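Local coordinates for uncharacterized HDOD domain protein (Geobacter sulfurreducens, PDB 3HC1) that is of unknown function but binds a pair of iron(III) ions through an HD-type metal site and is probably a metal-dependent phosphohydrolase of the HD superfamily, at residues 17-22 against 187-192; 75-80 against 86-91; 151-156 against 236-241; 269-274 against 279-284. All blocks are in the same frame, centred on the assembly; numbering follows the deposited sequence.

Contact 1: 17-22 against 187-192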
loop_
_atom_site.group_PDB
_atom_site.type_symbol
_atom_site.label_atom_id
_atom_site.label_comp_id
_atom_site.label_asym_id
_atom_site.label_seq_id
_atom_site.Cartn_x
_atom_site.Cartn_y
_atom_site.Cartn_z
ATOM N N ARG A 17 16.809 3.626 -11.944
ATOM C CA ARG A 17 17.116 5.093 -11.947
ATOM C C ARG A 17 17.182 5.654 -13.352
ATOM O O ARG A 17 16.586 6.683 -13.624
ATOM C CB ARG A 17 18.338 5.459 -11.138
ATOM C CG ARG A 17 18.091 5.264 -9.656
ATOM C CD ARG A 17 19.323 5.669 -8.868
ATOM N NE ARG A 17 20.520 4.995 -9.374
ATOM C CZ ARG A 17 21.062 3.872 -8.904
ATOM N NH1 ARG A 17 20.553 3.210 -7.871
ATOM N NH2 ARG A 17 22.152 3.401 -9.487
ATOM N N GLU A 18 17.778 4.919 -14.285
ATOM C CA GLU A 18 17.794 5.390 -15.696
ATOM C C GLU A 18 16.391 5.478 -16.290
ATOM O O GLU A 18 16.065 6.411 -17.046
ATOM C CB GLU A 18 18.629 4.455 -16.572
ATOM C CG GLU A 18 20.062 4.203 -16.070
ATOM C CD GLU A 18 21.026 5.384 -16.300
ATOM O OE1 GLU A 18 20.599 6.432 -16.847
ATOM O OE2 GLU A 18 22.216 5.247 -15.926
ATOM N N PHE A 19 15.540 4.520 -15.941
ATOM C CA PHE A 19 14.127 4.554 -16.367
ATOM C C PHE A 19 13.423 5.848 -15.868
ATOM O O PHE A 19 12.534 6.369 -16.529
ATOM C CB PHE A 19 13.393 3.316 -15.794
ATOM C CG PHE A 19 12.127 2.933 -16.518
ATOM C CD1 PHE A 19 12.181 2.266 -17.745
ATOM C CD2 PHE A 19 10.893 3.148 -15.945
ATOM C CE1 PHE A 19 11.011 1.847 -18.408
ATOM C CE2 PHE A 19 9.721 2.734 -16.602
ATOM C CZ PHE A 19 9.795 2.083 -17.839
HETATM N N MSE A 20 13.779 6.335 -14.686
HETATM C CA MSE A 20 13.166 7.593 -14.221
HETATM C C MSE A 20 13.813 8.882 -14.847
HETATM O O MSE A 20 13.118 9.855 -15.121
HETATM C CB MSE A 20 13.221 7.649 -12.728
HETATM C CG MSE A 20 12.239 6.742 -12.123
HETATM SE SE MSE A 20 12.679 6.540 -10.278
HETATM C CE MSE A 20 12.649 8.134 -9.616
ATOM N N SER A 21 15.127 8.866 -15.039
ATOM C CA SER A 21 15.883 9.902 -15.824
ATOM C C SER A 21 15.185 10.478 -17.035
ATOM O O SER A 21 15.242 11.677 -17.280
ATOM C CB SER A 21 17.184 9.314 -16.379
ATOM O OG SER A 21 18.073 8.892 -15.358
ATOM N N GLY A 22 14.568 9.619 -17.831
ATOM C CA GLY A 22 13.954 10.044 -19.071
ATOM C C GLY A 22 12.625 10.730 -18.877
ATOM O O GLY A 22 12.041 11.231 -19.844
ATOM N N ARG A 187 11.241 -8.434 -18.273
ATOM C CA ARG A 187 11.575 -8.791 -19.639
ATOM C C ARG A 187 11.704 -7.560 -20.525
ATOM O O ARG A 187 12.666 -7.443 -21.267
ATOM C CB ARG A 187 10.504 -9.713 -20.216
ATOM C CG ARG A 187 10.889 -10.302 -21.577
ATOM C CD ARG A 187 9.858 -11.264 -22.087
ATOM N NE ARG A 187 9.662 -12.376 -21.160
ATOM C CZ ARG A 187 8.654 -13.234 -21.232
ATOM N NH1 ARG A 187 7.739 -13.112 -22.187
ATOM N NH2 ARG A 187 8.556 -14.211 -20.334
ATOM N N LEU A 188 10.721 -6.664 -20.453
ATOM C CA LEU A 188 10.692 -5.486 -21.289
ATOM C C LEU A 188 11.638 -4.366 -20.864
ATOM O O LEU A 188 12.073 -3.599 -21.729
ATOM C CB LEU A 188 9.263 -4.936 -21.399
ATOM C CG LEU A 188 8.340 -5.927 -22.121
ATOM C CD1 LEU A 188 6.933 -5.383 -22.326
ATOM C CD2 LEU A 188 8.953 -6.330 -23.458
ATOM N N PHE A 189 11.945 -4.259 -19.565
ATOM C CA PHE A 189 12.768 -3.152 -19.051
ATOM C C PHE A 189 14.038 -3.580 -18.300
ATOM O O PHE A 189 14.829 -2.729 -17.945
ATOM C CB PHE A 189 11.952 -2.290 -18.108
ATOM C CG PHE A 189 10.606 -1.889 -18.634
ATOM C CD1 PHE A 189 10.432 -1.511 -19.951
ATOM C CD2 PHE A 189 9.512 -1.837 -17.778
ATOM C CE1 PHE A 189 9.185 -1.133 -20.409
ATOM C CE2 PHE A 189 8.270 -1.452 -18.231
ATOM C CZ PHE A 189 8.112 -1.098 -19.557
ATOM N N GLY A 190 14.223 -4.866 -17.999
ATOM C CA GLY A 190 15.320 -5.307 -17.080
ATOM C C GLY A 190 15.252 -4.857 -15.618
ATOM O O GLY A 190 16.212 -4.988 -14.866
ATOM N N THR A 191 14.116 -4.317 -15.212
ATOM C CA THR A 191 13.892 -3.865 -13.839
ATOM C C THR A 191 12.385 -3.897 -13.643
ATOM O O THR A 191 11.650 -4.058 -14.610
ATOM C CB THR A 191 14.478 -2.454 -13.576
ATOM O OG1 THR A 191 14.483 -2.204 -12.163
ATOM C CG2 THR A 191 13.676 -1.338 -14.274
ATOM N N SER A 192 11.904 -3.739 -12.406
ATOM C CA SER A 192 10.464 -3.733 -12.160
ATOM C C SER A 192 9.986 -2.525 -11.333
ATOM O O SER A 192 10.785 -1.690 -10.873
ATOM C CB SER A 192 10.078 -5.041 -11.465
ATOM O OG SER A 192 10.163 -4.896 -10.046
#
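Segment 17-22, on helix 9-21, approaches the C-terminal end of helix 181-189 with Phe19 and Phe189 as the nearest backbone pair, their CA atoms 8.3 Å apart, and both residues direct CB toward the other segment. The two phenyl rings carry the contact. Phe19 brings its CE1-CZ side over one face of the Phe189 ring, CE1 lying 3.7 Å from Phe189 CD1 and CZ 3.9 Å from Phe189 CE2. The ring centroids are 4.7 Å apart and the planes are inclined at 44°, an oblique aromatic pair. With CG of Phe19 anti to its own backbone N (chi1 -159°), the ring is carried off the helix toward its partner. The other face of the Phe189 ring meets CB of its neighbour Leu188, so the ring lies between Leu188 CB and the Phe19 ring. Phe19 also makes a cation-pi contact with Arg163 and touches Ile159, while Phe189 reaches Val170 of helix 164-177. A serine in place of Phe189 would probably lose the ring face on which Phe19 CE1 and CZ rest, opening a gap between the two helices. No hydrogen bond crosses between the segments; helix 9-21 is joined here to the end of helix 181-189, just ahead of the iron ligand His193, by dispersion between two rings, an interaction with little directional demand that is consistent with their oblique tilt.

Contact 2: 75-80 against 86-91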
loop_
_atom_site.group_PDB
_atom_site.type_symbol
_atom_site.label_atom_id
_atom_site.label_comp_id
_atom_site.label_asym_id
_atom_site.label_seq_id
_atom_site.Cartn_x
_atom_site.Cartn_y
_atom_site.Cartn_z
ATOM N N ALA A 75 -17.904 3.317 12.711
ATOM C CA ALA A 75 -18.987 2.480 13.143
ATOM C C ALA A 75 -20.237 3.326 12.956
ATOM O O ALA A 75 -20.303 4.129 12.010
ATOM C CB ALA A 75 -18.795 2.043 14.626
ATOM N N ALA A 76 -21.195 3.195 13.879
ATOM C CA ALA A 76 -22.494 3.863 13.769
ATOM C C ALA A 76 -22.520 5.320 14.245
ATOM O O ALA A 76 -23.553 5.965 14.157
ATOM C CB ALA A 76 -23.570 3.037 14.523
ATOM N N ARG A 77 -21.401 5.840 14.736
ATOM C CA ARG A 77 -21.351 7.218 15.260
ATOM C C ARG A 77 -21.120 8.217 14.113
ATOM O O ARG A 77 -20.133 8.093 13.374
ATOM C CB ARG A 77 -20.305 7.445 16.374
ATOM C CG ARG A 77 -19.399 6.274 16.673
ATOM C CD ARG A 77 -19.661 5.632 18.005
ATOM N NE ARG A 77 -18.479 5.777 18.837
ATOM C CZ ARG A 77 -18.246 5.106 19.959
ATOM N NH1 ARG A 77 -19.134 4.226 20.463
ATOM N NH2 ARG A 77 -17.100 5.347 20.592
ATOM N N PRO A 78 -22.023 9.219 13.982
ATOM C CA PRO A 78 -21.974 10.202 12.897
ATOM C C PRO A 78 -20.863 11.248 12.992
ATOM O O PRO A 78 -20.876 12.101 13.888
ATOM C CB PRO A 78 -23.356 10.873 12.939
ATOM C CG PRO A 78 -23.973 10.502 14.238
ATOM C CD PRO A 78 -23.239 9.337 14.811
ATOM N N ILE A 79 -19.935 11.189 12.046
ATOM C CA ILE A 79 -18.848 12.157 11.928
ATOM C C ILE A 79 -19.209 13.143 10.833
ATOM O O ILE A 79 -19.333 12.767 9.680
ATOM C CB ILE A 79 -17.537 11.464 11.561
ATOM C CG1 ILE A 79 -17.188 10.409 12.608
ATOM C CG2 ILE A 79 -16.420 12.471 11.392
ATOM C CD1 ILE A 79 -17.105 10.928 14.014
ATOM N N SER A 80 -19.399 14.400 11.215
ATOM C CA SER A 80 -19.896 15.446 10.316
ATOM C C SER A 80 -18.934 16.613 10.198
ATOM O O SER A 80 -18.806 17.204 9.125
ATOM C CB SER A 80 -21.261 15.924 10.793
ATOM O OG SER A 80 -21.549 15.446 12.104
ATOM N N VAL A 86 -11.562 14.293 14.952
ATOM C CA VAL A 86 -10.494 14.362 15.967
ATOM C C VAL A 86 -10.852 13.626 17.281
ATOM O O VAL A 86 -10.076 12.797 17.800
ATOM C CB VAL A 86 -10.130 15.822 16.247
ATOM C CG1 VAL A 86 -9.348 15.981 17.590
ATOM C CG2 VAL A 86 -9.372 16.394 15.039
ATOM N N ILE A 87 -12.052 13.915 17.772
ATOM C CA ILE A 87 -12.528 13.395 19.043
ATOM C C ILE A 87 -12.711 11.908 18.914
ATOM O O ILE A 87 -12.318 11.177 19.815
ATOM C CB ILE A 87 -13.871 14.046 19.478
ATOM C CG1 ILE A 87 -13.692 15.536 19.792
ATOM C CG2 ILE A 87 -14.441 13.369 20.712
ATOM C CD1 ILE A 87 -15.018 16.273 19.939
ATOM N N TYR A 88 -13.272 11.464 17.788
ATOM C CA TYR A 88 -13.684 10.076 17.643
ATOM C C TYR A 88 -12.620 9.149 17.095
ATOM O O TYR A 88 -12.540 8.015 17.536
ATOM C CB TYR A 88 -15.023 9.965 16.878
ATOM C CG TYR A 88 -16.205 10.331 17.794
ATOM C CD1 TYR A 88 -16.400 11.652 18.222
ATOM C CD2 TYR A 88 -17.071 9.338 18.304
ATOM C CE1 TYR A 88 -17.449 11.981 19.074
ATOM C CE2 TYR A 88 -18.128 9.663 19.159
ATOM C CZ TYR A 88 -18.312 10.990 19.538
ATOM O OH TYR A 88 -19.330 11.363 20.410
ATOM N N LEU A 89 -11.775 9.609 16.181
ATOM C CA LEU A 89 -10.739 8.737 15.602
ATOM C C LEU A 89 -9.512 8.600 16.497
ATOM O O LEU A 89 -8.902 7.540 16.557
ATOM C CB LEU A 89 -10.293 9.245 14.228
ATOM C CG LEU A 89 -11.040 8.802 12.959
ATOM C CD1 LEU A 89 -12.543 8.983 13.036
ATOM C CD2 LEU A 89 -10.486 9.568 11.740
ATOM N N GLY A 90 -9.139 9.676 17.179
ATOM C CA GLY A 90 -7.849 9.738 17.869
ATOM C C GLY A 90 -6.678 9.896 16.894
ATOM O O GLY A 90 -6.841 9.879 15.664
ATOM N N LEU A 91 -5.488 10.043 17.471
ATOM C CA LEU A 91 -4.295 10.504 16.752
ATOM C C LEU A 91 -3.912 9.559 15.608
ATOM O O LEU A 91 -3.705 10.008 14.485
ATOM C CB LEU A 91 -3.120 10.669 17.730
ATOM C CG LEU A 91 -1.699 10.995 17.243
ATOM C CD1 LEU A 91 -1.636 12.363 16.566
ATOM C CD2 LEU A 91 -0.717 10.893 18.399
#
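The Tyr88 ring is met at its edge by Arg77, whose NE lies near the ring plane and 3.9 Å from Tyr88 CD2. The guanidinium stands almost upright to the ring, with 88° between the planes, and the two side chains cross at about a right angle. This is an edge contact, made without stacking or a hydrogen bond between them. The aliphatic part of the arginine follows the same rim: CG is 4.2 Å from Tyr88 CD2, and CB equally far from Tyr88 CE2. Bends at chi2 (-110°) and chi3 (-117°) fold the Arg77 chain round this edge instead of letting it run straight past. Ile79 comes in obliquely near the root of the tyrosine, placing CD1 3.7 Å from Tyr88 CB and 3.9 Å from Tyr88 CG. The contact thus grades from an exposed, polar-ended arginine to a buried isoleucine. Elsewhere Ile79 packs on Ala68 of helix 58-69 and on Ala85, and its backbone N is hydrogen-bonded to Asn69 OD1. Ser80 OG bonds Asp84 OD2 at the start of the following helix. The segment 75-80 is the connection between the short helix 71-74 and the long helix 82-108, and it folds back along the first turns of the helix it leads into. This loop between two successive helices of the all-helical HDOD region, with Ile79 CD1 against the CB end of Tyr88, lies away from the iron site.

Contact 3: 151-156 against 236-241. With FE (Fe (III) ion), chain C; FE (Fe (III) ion), chain B.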
loop_
_atom_site.group_PDB
_atom_site.type_symbol
_atom_site.label_atom_id
_atom_site.label_comp_id
_atom_site.label_asym_id
_atom_site.label_seq_id
_atom_site.Cartn_x
_atom_site.Cartn_y
_atom_site.Cartn_z
ATOM N N LEU A 151 1.551 2.343 -0.188
ATOM C CA LEU A 151 2.589 2.824 -1.075
ATOM C C LEU A 151 3.302 1.710 -1.839
ATOM O O LEU A 151 4.221 1.992 -2.618
ATOM C CB LEU A 151 3.667 3.602 -0.294
ATOM C CG LEU A 151 3.150 4.911 0.343
ATOM C CD1 LEU A 151 4.204 5.475 1.266
ATOM C CD2 LEU A 151 2.827 5.871 -0.812
ATOM N N HIS A 152 2.953 0.446 -1.572
ATOM C CA HIS A 152 3.756 -0.688 -2.081
ATOM C C HIS A 152 3.983 -0.732 -3.616
ATOM O O HIS A 152 5.063 -1.055 -4.099
ATOM C CB HIS A 152 3.279 -2.038 -1.538
ATOM C CG HIS A 152 2.128 -2.640 -2.310
ATOM N ND1 HIS A 152 0.848 -2.150 -2.204
ATOM C CD2 HIS A 152 2.062 -3.675 -3.184
ATOM C CE1 HIS A 152 0.051 -2.820 -3.017
ATOM N NE2 HIS A 152 0.754 -3.766 -3.602
ATOM N N ASP A 153 2.922 -0.402 -4.349
ATOM C CA ASP A 153 2.918 -0.346 -5.777
ATOM C C ASP A 153 3.053 1.057 -6.358
ATOM O O ASP A 153 2.670 1.294 -7.524
ATOM C CB ASP A 153 1.640 -1.021 -6.290
ATOM C CG ASP A 153 1.804 -2.538 -6.405
ATOM O OD1 ASP A 153 2.971 -2.997 -6.376
ATOM O OD2 ASP A 153 0.782 -3.252 -6.490
ATOM N N VAL A 154 3.622 1.988 -5.584
ATOM C CA VAL A 154 3.789 3.362 -6.094
ATOM C C VAL A 154 4.630 3.374 -7.398
ATOM O O VAL A 154 4.444 4.217 -8.251
ATOM C CB VAL A 154 4.371 4.298 -4.997
ATOM C CG1 VAL A 154 5.850 3.946 -4.693
ATOM C CG2 VAL A 154 4.242 5.693 -5.386
ATOM N N GLY A 155 5.500 2.386 -7.582
ATOM C CA GLY A 155 6.221 2.232 -8.843
ATOM C C GLY A 155 5.382 1.947 -10.079
ATOM O O GLY A 155 5.770 2.378 -11.169
ATOM N N GLU A 156 4.293 1.197 -9.920
ATOM C CA GLU A 156 3.339 0.918 -11.025
ATOM C C GLU A 156 2.571 2.172 -11.341
ATOM O O GLU A 156 2.238 2.412 -12.495
ATOM C CB GLU A 156 2.308 -0.176 -10.694
ATOM C CG GLU A 156 2.810 -1.535 -10.468
ATOM C CD GLU A 156 3.232 -2.250 -11.748
ATOM O OE1 GLU A 156 4.026 -1.676 -12.497
ATOM O OE2 GLU A 156 2.767 -3.382 -11.979
ATOM N N PHE A 236 2.318 -10.427 2.124
ATOM C CA PHE A 236 1.152 -11.316 2.266
ATOM C C PHE A 236 -0.121 -10.653 1.757
ATOM O O PHE A 236 -0.880 -11.236 0.948
ATOM C CB PHE A 236 0.952 -11.856 3.700
ATOM C CG PHE A 236 -0.252 -12.701 3.844
ATOM C CD1 PHE A 236 -1.483 -12.133 4.041
ATOM C CD2 PHE A 236 -0.165 -14.076 3.657
ATOM C CE1 PHE A 236 -2.604 -12.888 4.102
ATOM C CE2 PHE A 236 -1.292 -14.845 3.722
ATOM C CZ PHE A 236 -2.505 -14.260 3.941
ATOM N N ALA A 237 -0.360 -9.429 2.206
ATOM C CA ALA A 237 -1.561 -8.701 1.799
ATOM C C ALA A 237 -1.664 -8.523 0.277
ATOM O O ALA A 237 -2.759 -8.610 -0.289
ATOM C CB ALA A 237 -1.693 -7.357 2.545
ATOM N N ASP A 238 -0.541 -8.328 -0.392
ATOM C CA ASP A 238 -0.553 -8.154 -1.818
ATOM C C ASP A 238 -0.949 -9.455 -2.515
ATOM O O ASP A 238 -1.834 -9.473 -3.378
ATOM C CB ASP A 238 0.801 -7.657 -2.339
ATOM C CG ASP A 238 0.869 -7.691 -3.823
ATOM O OD1 ASP A 238 0.028 -7.026 -4.423
ATOM O OD2 ASP A 238 1.705 -8.406 -4.408
ATOM N N GLU A 239 -0.290 -10.548 -2.150
ATOM C CA GLU A 239 -0.629 -11.848 -2.706
ATOM C C GLU A 239 -2.109 -12.236 -2.424
ATOM O O GLU A 239 -2.832 -12.700 -3.318
ATOM C CB GLU A 239 0.371 -12.932 -2.255
ATOM C CG GLU A 239 0.191 -14.211 -3.073
ATOM C CD GLU A 239 1.339 -15.145 -3.006
ATOM O OE1 GLU A 239 2.108 -14.978 -2.072
ATOM O OE2 GLU A 239 1.497 -16.011 -3.901
ATOM N N TYR A 240 -2.575 -11.948 -1.214
ATOM C CA TYR A 240 -3.942 -12.212 -0.830
ATOM C C TYR A 240 -4.916 -11.450 -1.736
ATOM O O TYR A 240 -5.808 -12.055 -2.335
ATOM C CB TYR A 240 -4.216 -11.850 0.641
ATOM C CG TYR A 240 -5.641 -12.125 1.009
ATOM C CD1 TYR A 240 -6.641 -11.184 0.779
ATOM C CD2 TYR A 240 -6.009 -13.350 1.531
ATOM C CE1 TYR A 240 -7.941 -11.476 1.069
ATOM C CE2 TYR A 240 -7.296 -13.645 1.812
ATOM C CZ TYR A 240 -8.261 -12.724 1.604
ATOM O OH TYR A 240 -9.555 -13.071 1.888
ATOM N N CYS A 241 -4.719 -10.130 -1.844
ATOM C CA CYS A 241 -5.540 -9.275 -2.686
ATOM C C CYS A 241 -5.526 -9.729 -4.138
ATOM O O CYS A 241 -6.570 -9.781 -4.759
ATOM C CB CYS A 241 -5.124 -7.844 -2.559
ATOM S SG CYS A 241 -5.690 -7.132 -0.972
HETATM FE FE FE C . 0.558 -5.115 -5.494
HETATM FE FE FE B . 3.636 -5.030 -6.722
HETATM O O HOH W 1 2.424 -5.803 -5.492
#
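His152 and Asp238 face each other across a metal: one iron(III) ion, that of chain C, is bound from both segments, and Asp153 also reaches a second ion. His152 and Asp153 form the HD pair of an HD-domain site, the H...HD...D pattern whose remaining members are His122 and Asp238. His152 NE2 binds the iron of chain C at 2.3 Å, and Asp238 OD1 reaches the same ion from helix 229-243 at 2.2 Å. These two ligand atoms are 3.4 Å apart without a hydrogen bond between them; the imidazole and carboxylate planes are inclined at 52°, and the side chains cross at about a right angle. Asp153 spans both metals: OD2 binds the chain C iron at 2.1 Å, while OD1 binds the chain B iron at 2.2 Å. His122 and Glu249 complete the first ion's shell; His193, His217, His218 and Glu249 complete the second's, so Glu249 is a second carboxylate shared by the pair. The protein ligands therefore come from widely separated parts of the chain. A chi1 of 84° turns the His152 ring toward the iron and Asp238, and Asp153 CB lies over the centre of one face of this imidazole. The other ring nitrogen of His152, ND1, is hydrogen-bonded to Gly149 O, a second-shell contact which, with the iron at NE2, helps set the rotation of the ring. All three residues are buried. Water 1 lies at the edge of the His152 ring, in its plane. Its O bridges the ions, 2.0 Å from FE of chain C and 1.9 Å from FE of chain B.

Contact 4: 269-274 against 279-284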
loop_
_atom_site.group_PDB
_atom_site.type_symbol
_atom_site.label_atom_id
_atom_site.label_comp_id
_atom_site.label_asym_id
_atom_site.label_seq_id
_atom_site.Cartn_x
_atom_site.Cartn_y
_atom_site.Cartn_z
ATOM N N VAL A 269 8.123 -15.191 9.001
ATOM C CA VAL A 269 8.923 -13.967 9.100
ATOM C C VAL A 269 8.381 -13.074 10.218
ATOM O O VAL A 269 9.164 -12.510 11.049
ATOM C CB VAL A 269 9.022 -13.265 7.715
ATOM C CG1 VAL A 269 9.643 -11.861 7.826
ATOM C CG2 VAL A 269 9.881 -14.165 6.794
ATOM N N ILE A 270 7.055 -13.027 10.310
ATOM C CA ILE A 270 6.364 -12.265 11.360
ATOM C C ILE A 270 6.721 -12.876 12.720
ATOM O O ILE A 270 7.117 -12.125 13.605
ATOM C CB ILE A 270 4.838 -12.217 11.148
ATOM C CG1 ILE A 270 4.524 -11.432 9.893
ATOM C CG2 ILE A 270 4.117 -11.576 12.359
ATOM C CD1 ILE A 270 3.106 -11.556 9.379
ATOM N N ARG A 271 6.635 -14.214 12.877
ATOM C CA ARG A 271 7.033 -14.864 14.137
ATOM C C ARG A 271 8.497 -14.652 14.537
ATOM O O ARG A 271 8.779 -14.518 15.710
ATOM C CB ARG A 271 6.817 -16.384 14.126
ATOM C CG ARG A 271 5.403 -16.786 14.167
ATOM C CD ARG A 271 5.183 -18.224 14.638
ATOM N NE ARG A 271 3.739 -18.363 14.763
ATOM C CZ ARG A 271 2.906 -18.700 13.783
ATOM N NH1 ARG A 271 3.362 -19.043 12.585
ATOM N NH2 ARG A 271 1.598 -18.739 14.028
ATOM N N ARG A 272 9.420 -14.723 13.593
ATOM C CA ARG A 272 10.821 -14.451 13.896
ATOM C C ARG A 272 11.003 -12.958 14.293
ATOM O O ARG A 272 11.878 -12.654 15.106
ATOM C CB ARG A 272 11.736 -14.846 12.731
ATOM C CG ARG A 272 12.058 -13.704 11.786
ATOM C CD ARG A 272 12.772 -14.125 10.509
ATOM N NE ARG A 272 13.010 -12.959 9.620
ATOM C CZ ARG A 272 13.283 -13.050 8.310
ATOM N NH1 ARG A 272 13.317 -14.235 7.708
ATOM N NH2 ARG A 272 13.512 -11.942 7.571
ATOM N N SER A 273 10.189 -12.048 13.739
ATOM C CA SER A 273 10.303 -10.606 14.022
ATOM C C SER A 273 9.656 -10.208 15.371
ATOM O O SER A 273 10.078 -9.253 16.018
ATOM C CB SER A 273 9.676 -9.756 12.888
ATOM O OG SER A 273 10.160 -10.096 11.584
ATOM N N LEU A 274 8.608 -10.923 15.752
ATOM C CA LEU A 274 7.806 -10.631 16.933
ATOM C C LEU A 274 7.860 -11.870 17.824
ATOM O O LEU A 274 6.939 -12.685 17.821
ATOM C CB LEU A 274 6.356 -10.317 16.517
ATOM C CG LEU A 274 6.169 -9.182 15.485
ATOM C CD1 LEU A 274 4.682 -9.009 15.047
ATOM C CD2 LEU A 274 6.756 -7.857 16.021
ATOM N N PHE A 279 -0.386 -16.145 17.398
ATOM C CA PHE A 279 -1.509 -16.021 16.488
ATOM C C PHE A 279 -1.705 -17.331 15.747
ATOM O O PHE A 279 -0.791 -18.174 15.690
ATOM C CB PHE A 279 -1.300 -14.863 15.498
ATOM C CG PHE A 279 -0.095 -15.017 14.608
ATOM C CD1 PHE A 279 -0.177 -15.722 13.421
ATOM C CD2 PHE A 279 1.106 -14.421 14.944
ATOM C CE1 PHE A 279 0.921 -15.848 12.586
ATOM C CE2 PHE A 279 2.206 -14.525 14.104
ATOM C CZ PHE A 279 2.119 -15.232 12.934
ATOM N N ASP A 280 -2.895 -17.486 15.180
ATOM C CA ASP A 280 -3.176 -18.622 14.371
ATOM C C ASP A 280 -3.459 -18.099 12.955
ATOM O O ASP A 280 -4.537 -17.578 12.685
ATOM C CB ASP A 280 -4.360 -19.375 14.963
ATOM C CG ASP A 280 -4.726 -20.606 14.173
ATOM O OD1 ASP A 280 -4.098 -20.885 13.135
ATOM O OD2 ASP A 280 -5.649 -21.314 14.611
ATOM N N GLU A 281 -2.491 -18.268 12.055
ATOM C CA GLU A 281 -2.652 -17.813 10.672
ATOM C C GLU A 281 -3.831 -18.509 9.948
ATOM O O GLU A 281 -4.429 -17.932 9.049
ATOM C CB GLU A 281 -1.345 -17.957 9.892
ATOM C CG GLU A 281 -0.819 -19.372 9.725
ATOM C CD GLU A 281 0.168 -19.762 10.818
ATOM O OE1 GLU A 281 -0.088 -19.417 11.980
ATOM O OE2 GLU A 281 1.192 -20.378 10.501
ATOM N N LYS A 282 -4.190 -19.732 10.349
ATOM C CA LYS A 282 -5.403 -20.387 9.819
ATOM C C LYS A 282 -6.665 -19.557 10.084
ATOM O O LYS A 282 -7.469 -19.319 9.185
ATOM C CB LYS A 282 -5.590 -21.791 10.409
ATOM C CG LYS A 282 -4.527 -22.812 9.971
ATOM C CD LYS A 282 -4.850 -24.223 10.495
ATOM C CE LYS A 282 -4.591 -24.364 12.025
ATOM N NZ LYS A 282 -5.502 -25.338 12.771
ATOM N N LEU A 283 -6.832 -19.091 11.311
ATOM C CA LEU A 283 -8.011 -18.272 11.665
ATOM C C LEU A 283 -7.963 -16.880 11.026
ATOM O O LEU A 283 -9.001 -16.340 10.653
ATOM C CB LEU A 283 -8.151 -18.152 13.174
ATOM C CG LEU A 283 -8.330 -19.516 13.863
ATOM C CD1 LEU A 283 -8.295 -19.364 15.407
ATOM C CD2 LEU A 283 -9.610 -20.243 13.392
ATOM N N ILE A 284 -6.768 -16.311 10.891
ATOM C CA ILE A 284 -6.622 -15.023 10.201
ATOM C C ILE A 284 -7.010 -15.141 8.719
ATOM O O ILE A 284 -7.749 -14.316 8.227
ATOM C CB ILE A 284 -5.199 -14.407 10.296
ATOM C CG1 ILE A 284 -4.771 -14.199 11.765
ATOM C CG2 ILE A 284 -5.119 -13.044 9.501
ATOM C CD1 ILE A 284 -3.307 -13.860 11.932
HETATM O O HOH W 2 2.222 -17.455 16.998
#
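Arg271 NH2 is gripped by two acceptors at once, Glu281 OE1 at 2.7 Å and the backbone Phe279 O at 3.0 Å. The first bond is nearly straight (177°); the second is more bent (131°), its donor lying above the carbonyl plane. NH1 adds a longer bond to Glu281 OE2, 3.3 Å, making an end-on salt bridge that meets both carboxylate oxygens on their syn sides, with the carboxylate tilted against the guanidinium. The guanidinium also lies flat on the Phe279 ring, planes 18° apart and centres 4.0 Å apart, an off-centre cation-pi stack. These contacts join two consecutive helices, 266-273 and 281-302, across the short loop between them, and Asp280 N-caps the second through a weak bond from Lys282 N. An extended Arg271 chain from CG to NE carries the charge across. Water 2 accepts from both Arg271 NE and Phe279 N, adding a bridge at the guanidinium edge. A leucine at Arg271 would probably leave the Glu281 carboxylate without its cationic mate and the Phe279 ring without the flat group stacked on it. Deeper in, Ile270 CG2 touches Phe279 CE2 at 3.9 Å, and Ile270 also packs on Ala232 and Met233 of helix 229-243.

Overall arrangement
From the N terminus, contact 1 closes a long loop by bringing helix 9-21 to the end of helix 181-189. Contact 2 falls wholly within that loop, a local turn-back onto helix 82-108 on the opposite side of the chain's centre, with the two centres 44 Å apart. Contact 3 crosses contact 1, since 151-156 precedes 187-192 while 236-241 follows it; their nearest atoms are about 6 Å apart. It ties the HD pair to helix 229-243 near the middle of the molecule. Contact 4 follows in series and joins helices 266-273 and 281-302; both helices pack against helix 229-243, which supplies one side of contact 3.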